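Local structure of SorB (Sorangium cellulosum, 6B2V) at residues H58-M70 and W90-R104. The protein is a trans-acyltransferase polyketide synthase whose module-nine pyran synthase domain, the part described here, probably closes a pyran ring during assembly of the antibiotic sorangicin. Residues are numbered along the deposited sequence; the frame is centred on the assembly and turned at random.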
ATOM      1  N   HIS A  58       9.629  -7.064  -7.691  1.00 23.75           N
ATOM      2  CA  HIS A  58       8.315  -6.730  -8.208  1.00 21.08           C
ATOM      3  C   HIS A  58       8.228  -6.572  -9.721  1.00 23.34           C
ATOM      4  O   HIS A  58       7.581  -5.706 -10.191  1.00 19.48           O
ATOM      5  CB  HIS A  58       7.872  -5.436  -7.501  1.00 20.13           C
ATOM      6  CG  HIS A  58       6.406  -5.242  -7.405  1.00 20.65           C
ATOM      7  ND1 HIS A  58       5.730  -4.387  -8.237  1.00 17.05           N
ATOM      8  CD2 HIS A  58       5.484  -5.773  -6.588  1.00 19.01           C
ATOM      9  CE1 HIS A  58       4.462  -4.393  -7.922  1.00 20.17           C
ATOM     10  NE2 HIS A  58       4.286  -5.222  -6.920  1.00 20.16           N
ATOM     11  N   GLU A  59       9.018  -7.328 -10.448  1.00 21.81           N
ATOM     12  CA  GLU A  59       9.038  -7.346 -11.911  1.00 22.07           C
ATOM     13  C   GLU A  59       9.366  -6.026 -12.559  1.00 20.30           C
ATOM     14  O   GLU A  59       8.891  -5.743 -13.598  1.00 24.30           O
ATOM     15  CB  GLU A  59       7.776  -7.939 -12.492  1.00 23.47           C
ATOM     16  CG  GLU A  59       7.569  -9.399 -12.137  1.00 26.14           C
ATOM     17  CD  GLU A  59       6.304 -10.022 -12.688  1.00 29.75           C
ATOM     18  OE1 GLU A  59       5.494  -9.341 -13.255  1.00 34.51           O
ATOM     19  OE2 GLU A  59       6.127 -11.236 -12.528  1.00 35.74           O
ATOM     20  N   GLN A  60      10.132  -5.241 -11.838  1.00 19.99           N
ATOM     21  CA  GLN A  60      10.606  -3.945 -12.256  1.00 19.82           C
ATOM     22  C   GLN A  60       9.547  -2.861 -12.298  1.00 21.93           C
ATOM     23  O   GLN A  60       9.804  -1.802 -12.795  1.00 21.27           O
ATOM     24  CB  GLN A  60      11.346  -3.991 -13.582  1.00 24.98           C
ATOM     25  CG  GLN A  60      12.471  -5.005 -13.631  1.00 25.26           C
ATOM     26  CD  GLN A  60      13.527  -4.824 -12.578  1.00 28.21           C
ATOM     27  OE1 GLN A  60      13.915  -5.756 -11.945  1.00 31.05           O
ATOM     28  NE2 GLN A  60      14.016  -3.664 -12.440  1.00 28.01           N
ATOM     29  N   LEU A  61       8.407  -3.149 -11.715  1.00 18.59           N
ATOM     30  CA  LEU A  61       7.283  -2.236 -11.668  1.00 17.71           C
ATOM     31  C   LEU A  61       7.230  -1.564 -10.301  1.00 18.60           C
ATOM     32  O   LEU A  61       7.184  -2.192  -9.320  1.00 16.64           O
ATOM     33  CB  LEU A  61       5.995  -3.001 -11.955  1.00 17.33           C
ATOM     34  CG  LEU A  61       4.692  -2.264 -11.691  1.00 17.86           C
ATOM     35  CD1 LEU A  61       4.483  -1.166 -12.695  1.00 17.91           C
ATOM     36  CD2 LEU A  61       3.514  -3.180 -11.680  1.00 20.63           C
ATOM     37  N   PHE A  62       7.214  -0.242 -10.272  1.00 15.94           N
ATOM     38  CA  PHE A  62       7.216   0.462  -9.006  1.00 17.27           C
ATOM     39  C   PHE A  62       5.898   0.155  -8.348  1.00 14.94           C
ATOM     40  O   PHE A  62       4.889   0.455  -8.877  1.00 16.70           O
ATOM     41  CB  PHE A  62       7.366   1.964  -9.294  1.00 15.93           C
ATOM     42  CG  PHE A  62       7.880   2.780  -8.152  1.00 15.44           C
ATOM     43  CD1 PHE A  62       7.054   3.214  -7.187  1.00 12.92           C
ATOM     44  CD2 PHE A  62       9.187   3.162  -8.101  1.00 17.34           C
ATOM     45  CE1 PHE A  62       7.499   4.009  -6.158  1.00 13.83           C
ATOM     46  CE2 PHE A  62       9.663   3.928  -7.054  1.00 18.61           C
ATOM     47  CZ  PHE A  62       8.816   4.348  -6.080  1.00 15.05           C
ATOM     48  N   PRO A  63       5.945  -0.382  -7.141  1.00 16.07           N
ATOM     49  CA  PRO A  63       4.717  -0.783  -6.499  1.00 16.38           C
ATOM     50  C   PRO A  63       3.862   0.376  -6.096  1.00 13.81           C
ATOM     51  O   PRO A  63       4.344   1.350  -5.617  1.00 13.99           O
ATOM     52  CB  PRO A  63       5.184  -1.554  -5.254  1.00 17.38           C
ATOM     53  CG  PRO A  63       6.570  -1.881  -5.512  1.00 17.81           C
ATOM     54  CD  PRO A  63       7.107  -0.782  -6.356  1.00 15.85           C
ATOM     55  N   ALA A  64       2.571   0.151  -6.150  1.00 15.56           N
ATOM     56  CA  ALA A  64       1.607   1.180  -5.784  1.00 16.17           C
ATOM     57  C   ALA A  64       1.825   1.662  -4.351  1.00 15.57           C
ATOM     58  O   ALA A  64       1.836   2.796  -4.038  1.00 14.33           O
ATOM     59  CB  ALA A  64       0.194   0.630  -5.919  1.00 16.81           C
ATOM     60  N   VAL A  65       2.097   0.695  -3.506  1.00 15.30           N
ATOM     61  CA  VAL A  65       2.310   0.923  -2.122  1.00 14.45           C
ATOM     62  C   VAL A  65       3.551   1.750  -1.831  1.00 14.87           C
ATOM     63  O   VAL A  65       3.639   2.372  -0.844  1.00 14.75           O
ATOM     64  CB  VAL A  65       2.196  -0.411  -1.338  1.00 17.14           C
ATOM     65  CG1 VAL A  65       3.456  -1.233  -1.365  1.00 17.50           C
ATOM     66  CG2 VAL A  65       1.479  -0.302  -0.032  1.00 21.08           C
ATOM     67  N   ALA A  66       4.552   1.648  -2.691  1.00 13.71           N
ATOM     68  CA  ALA A  66       5.787   2.408  -2.541  1.00 14.20           C
ATOM     69  C   ALA A  66       5.578   3.899  -2.728  1.00 13.42           C
ATOM     70  O   ALA A  66       6.296   4.655  -2.206  1.00 14.58           O
ATOM     71  CB  ALA A  66       6.902   1.889  -3.414  1.00 14.89           C
ATOM     72  N   TYR A  67       4.583   4.283  -3.519  1.00 12.42           N
ATOM     73  CA  TYR A  67       4.292   5.693  -3.691  1.00 13.66           C
ATOM     74  C   TYR A  67       3.809   6.310  -2.401  1.00 14.66           C
ATOM     75  O   TYR A  67       4.032   7.451  -2.147  1.00 14.19           O
ATOM     76  CB  TYR A  67       3.263   5.914  -4.801  1.00 12.41           C
ATOM     77  CG  TYR A  67       3.708   5.534  -6.217  1.00 11.28           C
ATOM     78  CD1 TYR A  67       4.529   6.351  -6.934  1.00 12.97           C
ATOM     79  CD2 TYR A  67       3.215   4.437  -6.828  1.00 12.64           C
ATOM     80  CE1 TYR A  67       4.918   6.018  -8.198  1.00 14.81           C
ATOM     81  CE2 TYR A  67       3.596   4.090  -8.084  1.00 14.04           C
ATOM     82  CZ  TYR A  67       4.436   4.879  -8.779  1.00 15.47           C
ATOM     83  OH  TYR A  67       4.750   4.517 -10.041  1.00 16.63           O
ATOM     84  N   LEU A  68       3.039   5.547  -1.648  1.00 13.34           N
ATOM     85  CA  LEU A  68       2.517   6.006  -0.396  1.00 12.38           C
ATOM     86  C   LEU A  68       3.652   6.235   0.564  1.00 14.35           C
ATOM     87  O   LEU A  68       3.679   7.179   1.242  1.00 15.58           O
ATOM     88  CB  LEU A  68       1.532   5.007   0.213  1.00 13.81           C
ATOM     89  CG  LEU A  68       0.281   4.702  -0.609  1.00 13.27           C
ATOM     90  CD1 LEU A  68      -0.576   3.651   0.027  1.00 15.72           C
ATOM     91  CD2 LEU A  68      -0.538   5.941  -0.880  1.00 14.81           C
ATOM     92  N   GLU A  69       4.559   5.289   0.594  1.00 13.43           N
ATOM     93  CA  GLU A  69       5.734   5.424   1.454  1.00 14.44           C
ATOM     94  C   GLU A  69       6.614   6.617   1.027  1.00 16.10           C
ATOM     95  O   GLU A  69       7.126   7.303   1.827  1.00 16.58           O
ATOM     96  CB  GLU A  69       6.535   4.104   1.498  1.00 14.09           C
ATOM     97  CG  GLU A  69       7.887   4.143   2.225  1.00 15.23           C
ATOM     98  CD  GLU A  69       7.800   4.281   3.729  1.00 15.66           C
ATOM     99  OE1 GLU A  69       6.761   4.147   4.287  1.00 15.18           O
ATOM    100  OE2 GLU A  69       8.833   4.524   4.306  1.00 17.70           O
ATOM    101  N   MET A  70       6.764   6.822  -0.263  1.00 14.38           N
ATOM    102  CA  MET A  70       7.549   7.928  -0.755  1.00 16.53           C
ATOM    103  C   MET A  70       6.939   9.270  -0.353  1.00 15.74           C
ATOM    104  O   MET A  70       7.632  10.130   0.096  1.00 18.00           O
ATOM    105  CB  MET A  70       7.709   7.843  -2.279  1.00 16.36           C
ATOM    106  CG  MET A  70       8.602   8.931  -2.838  1.00 17.54           C
ATOM    107  SD  MET A  70       8.663   8.764  -4.646  1.00 19.57           S
ATOM    108  CE  MET A  70       9.902   9.995  -5.050  1.00 17.69           C
ATOM    109  N   TRP A  90      -3.791   6.163  -8.276  1.00 13.54           N
ATOM    110  CA  TRP A  90      -2.653   5.714  -9.020  1.00 13.33           C
ATOM    111  C   TRP A  90      -2.997   5.833 -10.518  1.00 14.73           C
ATOM    112  O   TRP A  90      -3.993   5.372 -10.944  1.00 16.00           O
ATOM    113  CB  TRP A  90      -2.264   4.291  -8.649  1.00 14.79           C
ATOM    114  CG  TRP A  90      -1.685   4.172  -7.260  1.00 12.42           C
ATOM    115  CD1 TRP A  90      -0.405   4.270  -6.918  1.00 14.11           C
ATOM    116  CD2 TRP A  90      -2.400   3.929  -6.066  1.00 11.61           C
ATOM    117  NE1 TRP A  90      -0.253   4.112  -5.568  1.00 14.81           N
ATOM    118  CE2 TRP A  90      -1.486   3.919  -5.032  1.00 11.38           C
ATOM    119  CE3 TRP A  90      -3.740   3.772  -5.765  1.00 12.15           C
ATOM    120  CZ2 TRP A  90      -1.865   3.709  -3.748  1.00 14.28           C
ATOM    121  CZ3 TRP A  90      -4.107   3.563  -4.534  1.00 14.26           C
ATOM    122  CH2 TRP A  90      -3.163   3.505  -3.514  1.00 13.27           C
ATOM    123  N   ILE A  91      -2.119   6.472 -11.250  1.00 15.15           N
ATOM    124  CA  ILE A  91      -2.339   6.735 -12.668  1.00 16.85           C
ATOM    125  C   ILE A  91      -1.486   5.910 -13.627  1.00 17.18           C
ATOM    126  O   ILE A  91      -1.890   4.864 -13.998  1.00 20.86           O
ATOM    127  CB  ILE A  91      -2.201   8.230 -12.919  1.00 17.00           C
ATOM    128  CG1 ILE A  91      -3.087   9.003 -11.952  1.00 19.52           C
ATOM    129  CG2 ILE A  91      -2.658   8.592 -14.319  1.00 17.98           C
ATOM    130  CD1 ILE A  91      -2.397   9.559 -10.738  1.00 22.92           C
ATOM    131  N   SER A  92      -0.302   6.329 -13.972  1.00 15.20           N
ATOM    132  CA  SER A  92       0.506   5.591 -14.918  1.00 18.40           C
ATOM    133  C   SER A  92       1.503   4.684 -14.220  1.00 18.61           C
ATOM    134  O   SER A  92       2.076   5.086 -13.296  1.00 18.20           O
ATOM    135  CB  SER A  92       1.341   6.536 -15.773  1.00 20.47           C
ATOM    136  OG  SER A  92       0.518   7.320 -16.550  1.00 25.72           O
ATOM    137  N   PRO A  93       1.662   3.481 -14.711  1.00 16.96           N
ATOM    138  CA  PRO A  93       2.645   2.582 -14.160  1.00 19.33           C
ATOM    139  C   PRO A  93       4.053   3.046 -14.512  1.00 20.30           C
ATOM    140  O   PRO A  93       4.256   3.651 -15.526  1.00 21.12           O
ATOM    141  CB  PRO A  93       2.377   1.267 -14.868  1.00 21.76           C
ATOM    142  CG  PRO A  93       1.156   1.443 -15.646  1.00 30.78           C
ATOM    143  CD  PRO A  93       0.912   2.891 -15.805  1.00 19.96           C
ATOM    144  N   LEU A  94       4.989   2.782 -13.624  1.00 18.43           N
ATOM    145  CA  LEU A  94       6.356   3.085 -13.850  1.00 17.28           C
ATOM    146  C   LEU A  94       7.163   1.808 -13.834  1.00 16.97           C
ATOM    147  O   LEU A  94       7.278   1.163 -12.851  1.00 17.18           O
ATOM    148  CB  LEU A  94       6.866   3.986 -12.761  1.00 17.68           C
ATOM    149  CG  LEU A  94       8.284   4.503 -12.799  1.00 19.30           C
ATOM    150  CD1 LEU A  94       8.582   5.227 -14.096  1.00 20.83           C
ATOM    151  CD2 LEU A  94       8.487   5.442 -11.638  1.00 22.92           C
ATOM    152  N   VAL A  95       7.728   1.501 -14.968  1.00 19.65           N
ATOM    153  CA  VAL A  95       8.565   0.327 -15.097  1.00 19.20           C
ATOM    154  C   VAL A  95      10.011   0.758 -15.331  1.00 22.26           C
ATOM    155  O   VAL A  95      10.270   1.502 -16.217  1.00 25.19           O
ATOM    156  CB  VAL A  95       8.120  -0.522 -16.256  1.00 21.47           C
ATOM    157  CG1 VAL A  95       9.131  -1.622 -16.501  1.00 25.39           C
ATOM    158  CG2 VAL A  95       6.759  -1.076 -16.009  1.00 23.04           C
ATOM    159  N   ILE A  96      10.925   0.314 -14.485  1.00 22.24           N
ATOM    160  CA  ILE A  96      12.302   0.705 -14.607  1.00 22.75           C
ATOM    161  C   ILE A  96      13.189  -0.500 -14.718  1.00 28.85           C
ATOM    162  O   ILE A  96      13.361  -1.202 -13.769  1.00 26.89           O
ATOM    163  CB  ILE A  96      12.743   1.497 -13.388  1.00 23.41           C
ATOM    164  CG1 ILE A  96      11.934   2.775 -13.303  1.00 22.89           C
ATOM    165  CG2 ILE A  96      14.199   1.883 -13.511  1.00 27.19           C
ATOM    166  CD1 ILE A  96      12.133   3.564 -12.051  1.00 23.96           C
ATOM    167  N   ARG A  97      13.743  -0.681 -15.895  1.00 28.99           N
ATOM    168  CA  ARG A  97      14.613  -1.781 -16.176  1.00 33.31           C
ATOM    169  C   ARG A  97      15.818  -1.398 -17.015  1.00 37.38           C
ATOM    170  O   ARG A  97      16.914  -1.507 -16.607  1.00 39.42           O
ATOM    171  CB  ARG A  97      13.861  -2.826 -16.937  1.00 35.35           C
ATOM    172  CG  ARG A  97      14.480  -4.206 -16.873  1.00 39.04           C
ATOM    173  CD  ARG A  97      13.764  -5.089 -17.859  1.00 42.77           C
ATOM    174  NE  ARG A  97      12.684  -5.776 -17.188  1.00 45.55           N
ATOM    175  CZ  ARG A  97      11.389  -5.601 -17.379  1.00 45.18           C
ATOM    176  NH1 ARG A  97      10.930  -4.732 -18.266  1.00 44.43           N
ATOM    177  NH2 ARG A  97      10.556  -6.310 -16.634  1.00 40.13           N
ATOM    178  N   ASP A  98      15.560  -0.958 -18.213  1.00 37.08           N
ATOM    179  CA  ASP A  98      16.637  -0.634 -19.136  1.00 42.56           C
ATOM    180  C   ASP A  98      17.597   0.498 -18.702  1.00 39.14           C
ATOM    181  O   ASP A  98      18.800   0.398 -18.787  1.00 39.29           O
ATOM    182  CB  ASP A  98      15.995  -0.281 -20.478  1.00 45.52           C
ATOM    183  CG  ASP A  98      14.723   0.577 -20.318  1.00 49.61           C
ATOM    184  OD1 ASP A  98      13.660   0.070 -19.880  1.00 50.62           O
ATOM    185  OD2 ASP A  98      14.802   1.777 -20.611  1.00 52.20           O
ATOM    186  N   ARG A  99      17.010   1.554 -18.202  1.00 38.50           N
ATOM    187  CA  ARG A  99      17.706   2.767 -17.844  1.00 34.56           C
ATOM    188  C   ARG A  99      17.197   3.347 -16.542  1.00 30.97           C
ATOM    189  O   ARG A  99      16.055   3.234 -16.265  1.00 32.49           O
ATOM    190  CB  ARG A  99      17.356   3.711 -18.978  1.00 32.98           C
ATOM    191  CG  ARG A  99      17.543   5.222 -18.786  1.00 37.80           C
ATOM    192  CD  ARG A  99      17.927   5.932 -20.065  1.00 40.21           C
ATOM    193  NE  ARG A  99      19.175   5.433 -20.574  1.00 41.33           N
ATOM    194  CZ  ARG A  99      20.349   6.065 -20.542  1.00 38.73           C
ATOM    195  NH1 ARG A  99      20.493   7.284 -20.086  1.00 36.65           N
ATOM    196  NH2 ARG A  99      21.412   5.436 -21.005  1.00 36.65           N
ATOM    197  N   ALA A 100      18.022   4.078 -15.827  1.00 26.92           N
ATOM    198  CA  ALA A 100      17.577   4.731 -14.612  1.00 28.14           C
ATOM    199  C   ALA A 100      16.575   5.865 -14.902  1.00 28.70           C
ATOM    200  O   ALA A 100      16.509   6.352 -15.972  1.00 26.99           O
ATOM    201  CB  ALA A 100      18.712   5.282 -13.844  1.00 28.15           C
ATOM    202  N   CYS A 101      15.763   6.215 -13.904  1.00 25.56           N
ATOM    203  CA  CYS A 101      14.751   7.252 -14.008  1.00 25.35           C
ATOM    204  C   CYS A 101      14.586   8.008 -12.712  1.00 22.56           C
ATOM    205  O   CYS A 101      14.671   7.455 -11.654  1.00 23.24           O
ATOM    206  CB  CYS A 101      13.415   6.611 -14.364  1.00 26.37           C
ATOM    207  SG  CYS A 101      12.115   7.676 -15.035  1.00 24.61           S
ATOM    208  N   GLU A 102      14.284   9.278 -12.822  1.00 21.48           N
ATOM    209  CA  GLU A 102      14.036  10.070 -11.664  1.00 20.56           C
ATOM    210  C   GLU A 102      12.553  10.113 -11.365  1.00 20.71           C
ATOM    211  O   GLU A 102      11.779  10.141 -12.232  1.00 21.99           O
ATOM    212  CB  GLU A 102      14.528  11.492 -11.891  1.00 23.23           C
ATOM    213  CG  GLU A 102      14.272  12.461 -10.753  1.00 27.25           C
ATOM    214  CD  GLU A 102      14.391  13.954 -11.115  1.00 26.73           C
ATOM    215  OE1 GLU A 102      13.544  14.528 -11.766  1.00 35.10           O
ATOM    216  OE2 GLU A 102      15.300  14.565 -10.687  1.00 29.61           O
ATOM    217  N   LEU A 103      12.208  10.078 -10.098  1.00 18.30           N
ATOM    218  CA  LEU A 103      10.841  10.229  -9.647  1.00 18.90           C
ATOM    219  C   LEU A 103      10.815  11.431  -8.731  1.00 16.81           C
ATOM    220  O   LEU A 103      11.661  11.546  -7.903  1.00 18.10           O
ATOM    221  CB  LEU A 103      10.381   8.987  -8.904  1.00 19.09           C
ATOM    222  CG  LEU A 103       8.915   8.701  -8.821  1.00 20.91           C
ATOM    223  CD1 LEU A 103       8.254   8.659 -10.153  1.00 17.23           C
ATOM    224  CD2 LEU A 103       8.725   7.377  -8.136  1.00 18.43           C
ATOM    225  N   ARG A 104       9.828  12.279  -8.913  1.00 16.93           N
ATOM    226  CA  ARG A 104       9.683  13.481  -8.125  1.00 19.21           C
ATOM    227  C   ARG A 104       8.353  13.529  -7.438  1.00 18.35           C
ATOM    228  O   ARG A 104       7.423  13.082  -7.979  1.00 18.10           O
ATOM    229  CB  ARG A 104       9.841  14.707  -9.019  1.00 20.05           C
ATOM    230  CG  ARG A 104       9.811  16.018  -8.284  1.00 22.99           C
ATOM    231  CD  ARG A 104       9.854  17.215  -9.210  1.00 24.32           C
ATOM    232  NE  ARG A 104      10.967  17.188 -10.143  1.00 26.47           N
ATOM    233  CZ  ARG A 104      11.012  17.958 -11.222  1.00 32.69           C
ATOM    234  NH1 ARG A 104      10.011  18.751 -11.496  1.00 28.05           N
ATOM    235  NH2 ARG A 104      12.026  17.920 -12.043  1.00 32.49           N
TER
HETATM  236  O   HOH W   1       4.019   1.945 -10.968  1.00 17.79           O
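Gln60 grips the loop before strand 101-110 with backbone and side chain; its O accepts from Ile96 N (2.9 Å). Gln60 CB lies over one face of the Arg97 guanidinium and 3.4 Å from Ile96 O, and its CG, turned beside the backbone N (chi1 -53°), packs 3.6 Å from Arg97 NE. A bend at chi2 (-57°) takes Gln60 CD past Ile96 O at 3.8 Å and brings Gln60 NE2 within 2.9 Å of it, in the carbonyl plane; the same nitrogen donates to Gly50 O. Phe62 N, reaching Leu94 O almost head-on, completes a single antiparallel bridge centred on Leu61 and Val95. In this double-hotdog architecture, as in polyketide dehydratases, the bridge ties the approach to helix 64-77 of the N-terminal hotdog to the loop between strands 82-90 and 101-110. A water accepts from Leu94 N, donates to Phe62 O and hydrogen-bonds Tyr67 OH. Leu103 CD2 sits over the Phe62 ring, 4.0 Å from its centroid, and meets Met70 SD. Trp90 lays an indole face against Ala64 CB while its NE1 donates to Ala64 O at 2.9 Å, a bent bond (138°) reaching the opposite carbonyl face from Tyr67 N.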